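Local coordinates for hypothetical protein (Fusobacterium nucleatum subsp. nucleatum, PDB 2GSL), which may act as a ribonuclease in RNA processing, as a dimeric, all-helical protein with a ribonuclease III domain, probably a member of the MrnC family, at residues A[27-30]-A[31-34]. Sequence-based numbering, arbitrary orientation.
Sequences ELEI and RKYY
Glu27 and Arg31, one helical turn apart, are joined by a two-pronged salt bridge. Arg31 meets the carboxylate side-on, Arg31 NE lying 2.9 Å from Glu27 OE1. Arg31 NH2 takes the other oxygen, 2.7 Å from Glu27 OE2. The two flat groups are not coplanar: their planes stand 75° apart, and both nitrogens come from above the carboxylate plane. Arg31 reaches this place with a chain extended from CG to NE, whereas the bend of Glu27 at chi2 (-97°) leaves its OE2 at the edge of the guanidinium, somewhat tilted from that plane. The remaining nitrogen, NH1, turns to the second subunit, where it forms a salt bridge with Asp23 and a hydrogen bond with the carbonyl of Phe20. A second, looser ion pair links Glu29 and Lys32, which run side by side: Lys32 NZ, whose stronger partner is Tyr110 OH of the second subunit through a hydrogen bond, lies 3.2 Å from Glu29 OE1. All of this belongs to the C-terminal end of helix 15-34 in the ribonuclease III domain. The same helix carries Asp23, which binds the magnesium ion together with Glu103 and is the probable active-site residue; the aspartate that Arg31 meets is its counterpart in the second subunit. Each N-H from Arg31 to Tyr34 is bonded to the carbonyl four residues back, from Arg31 N to Glu27 O (2.8 Å) through Tyr34 N to Ile30 O (3.2 Å). The apolar part lies on the flank facing helices 41-52 and 115-127: Ile30 CG2 sits at the edge of the Tyr34 ring, in its plane, 3.8 Å from Tyr34 CD2. One face of that ring takes Tyr33 CD1 over its centre, and Tyr34 OH is hydrogen-bonded to Lys51 on helix 41-52.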
loop_
_atom_site.group_PDB
_atom_site.type_symbol
_atom_site.label_atom_id
_atom_site.label_comp_id
_atom_site.label_asym_id
_atom_site.label_seq_id
_atom_site.Cartn_x
_atom_site.Cartn_y
_atom_site.Cartn_z
ATOM N N GLU A 27 0.499 -2.286 4.596
ATOM C CA GLU A 27 -0.097 -3.371 3.813
ATOM C C GLU A 27 0.940 -3.939 2.864
ATOM O O GLU A 27 1.239 -5.132 2.907
ATOM C CB GLU A 27 -1.335 -2.908 3.021
ATOM C CG GLU A 27 -2.669 -3.275 3.676
ATOM C CD GLU A 27 -3.301 -4.559 3.130
ATOM O OE1 GLU A 27 -2.687 -5.640 3.201
ATOM O OE2 GLU A 27 -4.443 -4.507 2.628
ATOM N N LEU A 28 1.508 -3.074 2.026
ATOM C CA LEU A 28 2.514 -3.483 1.036
ATOM C C LEU A 28 3.571 -4.420 1.593
ATOM O O LEU A 28 3.781 -5.502 1.059
ATOM C CB LEU A 28 3.205 -2.255 0.438
ATOM C CG LEU A 28 4.205 -2.544 -0.668
ATOM C CD1 LEU A 28 3.559 -3.458 -1.709
ATOM C CD2 LEU A 28 4.640 -1.251 -1.291
ATOM N N GLU A 29 4.241 -3.997 2.656
ATOM C CA GLU A 29 5.263 -4.817 3.262
ATOM C C GLU A 29 4.701 -6.162 3.722
ATOM O O GLU A 29 5.314 -7.201 3.472
ATOM C CB GLU A 29 5.906 -4.073 4.426
ATOM C CG GLU A 29 6.799 -2.934 3.974
ATOM C CD GLU A 29 7.779 -3.363 2.881
ATOM O OE1 GLU A 29 7.678 -2.844 1.739
ATOM O OE2 GLU A 29 8.639 -4.223 3.174
ATOM N N ILE A 30 3.533 -6.159 4.370
ATOM C CA ILE A 30 2.934 -7.413 4.846
ATOM C C ILE A 30 2.563 -8.335 3.685
ATOM O O ILE A 30 2.871 -9.525 3.712
ATOM C CB ILE A 30 1.678 -7.159 5.739
ATOM C CG1 ILE A 30 2.101 -6.464 7.034
ATOM C CG2 ILE A 30 1.002 -8.467 6.097
ATOM C CD1 ILE A 30 3.228 -7.159 7.771
ATOM N N ARG A 31 1.922 -7.804 2.653
ATOM C CA ARG A 31 1.567 -8.669 1.545
ATOM C C ARG A 31 2.822 -9.235 0.897
ATOM O O ARG A 31 2.862 -10.417 0.527
ATOM C CB ARG A 31 0.746 -7.914 0.524
ATOM C CG ARG A 31 -0.542 -7.397 1.097
ATOM C CD ARG A 31 -1.401 -6.924 -0.023
ATOM N NE ARG A 31 -2.672 -6.395 0.427
ATOM C CZ ARG A 31 -3.592 -5.904 -0.399
ATOM N NH1 ARG A 31 -3.358 -5.890 -1.708
ATOM N NH2 ARG A 31 -4.737 -5.414 0.076
ATOM N N LYS A 32 3.860 -8.406 0.780
ATOM C CA LYS A 32 5.116 -8.850 0.183
ATOM C C LYS A 32 5.681 -10.100 0.844
ATOM O O LYS A 32 5.965 -11.092 0.173
ATOM C CB LYS A 32 6.179 -7.761 0.265
ATOM C CG LYS A 32 6.016 -6.641 -0.714
ATOM C CD LYS A 32 7.377 -6.039 -1.043
ATOM C CE LYS A 32 8.078 -5.537 0.211
ATOM N NZ LYS A 32 9.351 -4.810 -0.075
ATOM N N TYR A 33 5.865 -10.030 2.161
ATOM C CA TYR A 33 6.409 -11.145 2.927
ATOM C C TYR A 33 5.562 -12.403 2.819
ATOM O O TYR A 33 6.094 -13.497 2.760
ATOM C CB TYR A 33 6.543 -10.762 4.409
ATOM C CG TYR A 33 6.842 -11.933 5.342
ATOM C CD1 TYR A 33 5.842 -12.473 6.164
ATOM C CD2 TYR A 33 8.129 -12.478 5.428
ATOM C CE1 TYR A 33 6.117 -13.518 7.058
ATOM C CE2 TYR A 33 8.417 -13.527 6.316
ATOM C CZ TYR A 33 7.406 -14.037 7.128
ATOM O OH TYR A 33 7.674 -15.056 8.019
ATOM N N TYR A 34 4.246 -12.257 2.801
ATOM C CA TYR A 34 3.406 -13.430 2.734
ATOM C C TYR A 34 3.192 -13.903 1.320
ATOM O O TYR A 34 2.818 -15.044 1.106
ATOM C CB TYR A 34 2.065 -13.168 3.426
ATOM C CG TYR A 34 2.133 -13.293 4.940
ATOM C CD1 TYR A 34 2.500 -14.503 5.543
ATOM C CD2 TYR A 34 1.825 -12.211 5.769
ATOM C CE1 TYR A 34 2.561 -14.635 6.927
ATOM C CE2 TYR A 34 1.884 -12.332 7.157
ATOM C CZ TYR A 34 2.255 -13.549 7.729
ATOM O OH TYR A 34 2.344 -13.677 9.096
#